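Local coordinates for FYVE, RhoGEF and PH domain-containing protein 5 (Homo sapiens, PDB 3MPX) that activates the small GTPase CDC42 by exchanging its bound GDP for GTP, here as a fragment holding the DH and first PH domains, at residues 167-178 against 215-226. Residues are numbered along the deposited sequence; the frame is centred on the assembly and turned at random.
Sequences LRVVQRLFQYQV and MEQGENLQKLVH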
# COMPACT_ATOMS: atom_id res chain seq x y z
N LEU A 167 7.39 -5.27 -1.68
CA LEU A 167 6.18 -4.86 -0.96
C LEU A 167 5.15 -4.48 -2.03
O LEU A 167 3.94 -4.69 -1.84
CB LEU A 167 6.43 -3.61 -0.09
CG LEU A 167 7.43 -3.70 1.08
CD1 LEU A 167 7.72 -2.32 1.61
CD2 LEU A 167 6.89 -4.54 2.21
N ARG A 168 5.64 -3.93 -3.18
CA ARG A 168 4.87 -3.50 -4.34
C ARG A 168 4.01 -4.65 -4.92
O ARG A 168 2.93 -4.39 -5.43
CB ARG A 168 5.79 -2.87 -5.40
CG ARG A 168 5.95 -1.36 -5.28
CD ARG A 168 7.13 -0.87 -6.08
NE ARG A 168 8.06 -0.08 -5.25
CZ ARG A 168 9.22 0.41 -5.68
NH1 ARG A 168 9.62 0.20 -6.94
NH2 ARG A 168 10.00 1.10 -4.87
N VAL A 169 4.47 -5.91 -4.77
CA VAL A 169 3.74 -7.12 -5.15
C VAL A 169 2.51 -7.26 -4.23
O VAL A 169 1.39 -7.26 -4.72
CB VAL A 169 4.67 -8.37 -5.13
CG1 VAL A 169 3.90 -9.69 -5.17
CG2 VAL A 169 5.70 -8.30 -6.25
N VAL A 170 2.73 -7.32 -2.90
CA VAL A 170 1.73 -7.48 -1.82
C VAL A 170 0.78 -6.26 -1.70
O VAL A 170 -0.31 -6.37 -1.15
CB VAL A 170 2.49 -7.74 -0.49
CG1 VAL A 170 1.54 -8.05 0.68
CG2 VAL A 170 3.52 -8.84 -0.65
N GLN A 171 1.22 -5.10 -2.17
CA GLN A 171 0.46 -3.86 -2.08
C GLN A 171 -0.81 -3.87 -3.00
O GLN A 171 -1.84 -3.30 -2.62
CB GLN A 171 1.42 -2.69 -2.38
CG GLN A 171 0.79 -1.37 -2.78
CD GLN A 171 1.86 -0.42 -3.23
OE1 GLN A 171 2.31 0.41 -2.45
NE2 GLN A 171 2.32 -0.55 -4.46
N ARG A 172 -0.74 -4.56 -4.16
CA ARG A 172 -1.88 -4.66 -5.08
C ARG A 172 -3.14 -5.18 -4.38
O ARG A 172 -4.26 -4.79 -4.75
CB ARG A 172 -1.54 -5.60 -6.25
CG ARG A 172 -2.52 -5.53 -7.42
CD ARG A 172 -2.62 -4.15 -8.06
NE ARG A 172 -3.64 -4.14 -9.11
CZ ARG A 172 -4.39 -3.10 -9.43
NH1 ARG A 172 -5.27 -3.20 -10.41
NH2 ARG A 172 -4.27 -1.95 -8.77
N LEU A 173 -2.95 -6.09 -3.40
CA LEU A 173 -4.02 -6.68 -2.62
C LEU A 173 -4.80 -5.63 -1.82
O LEU A 173 -6.02 -5.68 -1.80
CB LEU A 173 -3.46 -7.79 -1.71
CG LEU A 173 -2.77 -8.98 -2.41
CD1 LEU A 173 -2.23 -9.97 -1.39
CD2 LEU A 173 -3.70 -9.70 -3.41
N PHE A 174 -4.11 -4.64 -1.22
CA PHE A 174 -4.75 -3.55 -0.47
C PHE A 174 -5.46 -2.55 -1.44
O PHE A 174 -6.47 -1.95 -1.09
CB PHE A 174 -3.75 -2.85 0.47
CG PHE A 174 -3.07 -3.79 1.45
CD1 PHE A 174 -3.78 -4.36 2.51
CD2 PHE A 174 -1.71 -4.09 1.34
CE1 PHE A 174 -3.15 -5.24 3.41
CE2 PHE A 174 -1.09 -4.97 2.25
CZ PHE A 174 -1.82 -5.54 3.27
N GLN A 175 -4.95 -2.46 -2.69
CA GLN A 175 -5.49 -1.66 -3.77
C GLN A 175 -6.83 -2.24 -4.24
O GLN A 175 -7.78 -1.48 -4.40
CB GLN A 175 -4.48 -1.55 -4.92
CG GLN A 175 -3.38 -0.50 -4.66
CD GLN A 175 -2.24 -0.55 -5.65
OE1 GLN A 175 -2.30 -1.19 -6.70
NE2 GLN A 175 -1.14 0.10 -5.31
N TYR A 176 -6.93 -3.59 -4.41
CA TYR A 176 -8.19 -4.23 -4.80
C TYR A 176 -9.25 -3.91 -3.72
O TYR A 176 -10.34 -3.47 -4.07
CB TYR A 176 -8.04 -5.74 -4.92
CG TYR A 176 -7.19 -6.26 -6.07
CD1 TYR A 176 -7.19 -5.63 -7.31
CD2 TYR A 176 -6.50 -7.47 -5.95
CE1 TYR A 176 -6.45 -6.13 -8.37
CE2 TYR A 176 -5.76 -7.98 -7.02
CZ TYR A 176 -5.71 -7.29 -8.22
OH TYR A 176 -4.96 -7.79 -9.24
N GLN A 177 -8.89 -4.04 -2.43
CA GLN A 177 -9.73 -3.69 -1.28
C GLN A 177 -10.25 -2.27 -1.37
O GLN A 177 -11.46 -2.09 -1.32
CB GLN A 177 -8.94 -3.88 0.02
CG GLN A 177 -8.89 -5.34 0.46
CD GLN A 177 -8.14 -5.59 1.74
OE1 GLN A 177 -8.38 -6.59 2.42
NE2 GLN A 177 -7.18 -4.71 2.11
N VAL A 178 -9.38 -1.27 -1.58
CA VAL A 178 -9.84 0.13 -1.67
C VAL A 178 -10.69 0.37 -2.95
O VAL A 178 -11.75 0.99 -2.85
CB VAL A 178 -8.76 1.24 -1.47
CG1 VAL A 178 -7.94 1.01 -0.22
CG2 VAL A 178 -7.85 1.40 -2.68
N MSE A 215 3.78 -10.45 8.18
CA MSE A 215 4.74 -9.51 7.60
C MSE A 215 4.93 -8.34 8.54
O MSE A 215 3.94 -7.71 8.95
CB MSE A 215 4.24 -8.98 6.26
CG MSE A 215 4.53 -9.86 5.09
SE MSE A 215 3.86 -9.05 3.43
CE MSE A 215 4.84 -7.32 3.45
N GLU A 216 6.19 -8.03 8.87
CA GLU A 216 6.48 -6.90 9.75
C GLU A 216 6.04 -5.54 9.12
O GLU A 216 5.74 -4.59 9.85
CB GLU A 216 7.97 -6.90 10.15
N GLN A 217 5.91 -5.49 7.78
CA GLN A 217 5.52 -4.28 7.06
C GLN A 217 4.06 -4.29 6.53
O GLN A 217 3.61 -3.29 5.95
CB GLN A 217 6.52 -4.02 5.92
CG GLN A 217 7.87 -3.44 6.36
CD GLN A 217 7.78 -2.06 7.02
OE1 GLN A 217 8.30 -1.84 8.12
NE2 GLN A 217 7.11 -1.11 6.36
N GLY A 218 3.33 -5.38 6.78
CA GLY A 218 1.95 -5.57 6.34
C GLY A 218 0.96 -4.55 6.87
O GLY A 218 0.18 -4.00 6.09
N GLU A 219 0.97 -4.29 8.21
CA GLU A 219 0.04 -3.33 8.84
C GLU A 219 0.30 -1.92 8.33
O GLU A 219 -0.64 -1.22 7.96
CB GLU A 219 0.11 -3.38 10.38
N ASN A 220 1.59 -1.54 8.21
CA ASN A 220 2.01 -0.24 7.69
C ASN A 220 1.67 -0.08 6.20
O ASN A 220 1.20 1.00 5.81
CB ASN A 220 3.49 0.02 7.92
CG ASN A 220 3.75 1.50 7.99
OD1 ASN A 220 3.36 2.17 8.96
ND2 ASN A 220 4.31 2.05 6.92
N LEU A 221 1.91 -1.14 5.39
CA LEU A 221 1.61 -1.15 3.95
C LEU A 221 0.12 -0.86 3.75
O LEU A 221 -0.23 -0.07 2.88
CB LEU A 221 2.01 -2.49 3.28
CG LEU A 221 1.82 -2.59 1.75
CD1 LEU A 221 2.49 -1.44 1.01
CD2 LEU A 221 2.34 -3.91 1.21
N GLN A 222 -0.73 -1.45 4.61
CA GLN A 222 -2.16 -1.25 4.58
C GLN A 222 -2.49 0.21 4.92
O GLN A 222 -3.19 0.84 4.13
CB GLN A 222 -2.88 -2.23 5.52
CG GLN A 222 -4.38 -1.94 5.71
CD GLN A 222 -5.13 -3.12 6.23
OE1 GLN A 222 -5.98 -3.70 5.55
NE2 GLN A 222 -4.85 -3.48 7.46
N LYS A 223 -1.99 0.74 6.06
CA LYS A 223 -2.26 2.13 6.46
C LYS A 223 -1.98 3.10 5.33
O LYS A 223 -2.87 3.86 4.96
CB LYS A 223 -1.47 2.55 7.72
CG LYS A 223 -2.08 2.06 9.03
CD LYS A 223 -1.14 2.21 10.23
CE LYS A 223 -0.17 1.06 10.45
NZ LYS A 223 1.05 1.49 11.18
N LEU A 224 -0.78 2.99 4.70
CA LEU A 224 -0.34 3.87 3.62
C LEU A 224 -1.17 3.70 2.35
O LEU A 224 -1.39 4.70 1.65
CB LEU A 224 1.17 3.73 3.33
CG LEU A 224 2.16 3.84 4.54
CD1 LEU A 224 3.62 3.89 4.06
CD2 LEU A 224 1.85 5.03 5.48
N VAL A 225 -1.69 2.47 2.07
CA VAL A 225 -2.53 2.28 0.87
C VAL A 225 -3.90 2.97 1.10
O VAL A 225 -4.38 3.70 0.20
CB VAL A 225 -2.65 0.81 0.39
CG1 VAL A 225 -3.75 0.67 -0.67
CG2 VAL A 225 -1.32 0.30 -0.17
N HIS A 226 -4.48 2.82 2.31
CA HIS A 226 -5.76 3.44 2.63
C HIS A 226 -5.64 4.98 2.76
O HIS A 226 -6.57 5.68 2.31
CB HIS A 226 -6.37 2.81 3.87
CG HIS A 226 -6.90 1.44 3.60
ND1 HIS A 226 -8.16 1.24 3.06
CD2 HIS A 226 -6.32 0.23 3.80
CE1 HIS A 226 -8.31 -0.07 2.95
NE2 HIS A 226 -7.23 -0.72 3.38
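Phe174 lays one ring face against the start of the Gln222 side chain, whose CB stands 4.0 Å from the ring centroid in a CH-pi contact, displaced toward the rim. Leu221 takes the ring edge, its CD2 3.7 Å from Phe174 CE2, while Val225 CG1 packs on Phe174 CB at 3.7 Å. With Gly218, these residues form the hole that receives Phe174 as a knob. Leu221 answers in the other direction: with CG anti to its own nitrogen (chi1 -177°), it slots among Leu167, Val170, Gln171 and Phe174. Val225 fills the next hole, its CG2 3.7 Å from Gln171 CG. These are knobs-into-holes between helix 162-184 of the DH helical bundle and helix 218-230, which leads toward the PH domain; the axes of 167-178 and 218-226 cross at -47° and approach to 9.5 Å. Cutting Phe174 back to an alanine is likely to open a gap between the two helices, beside Leu221, and leave Gln222 CB without the ring face it rests on. Where the chain turns into the second helix, selenomethionine Met215 meets Val170 tip to tip, SE to CG1 at 3.7 Å, and its CE reaches Leu167 CD2. Toward the other end, Val178 CG1 lies over a face of the His226 ring. Nearby, Gln177 OE1 is hydrogen-bonded to Thr208 OG1 on helix 192-214, and Thr208 also touches the Phe174 side chain.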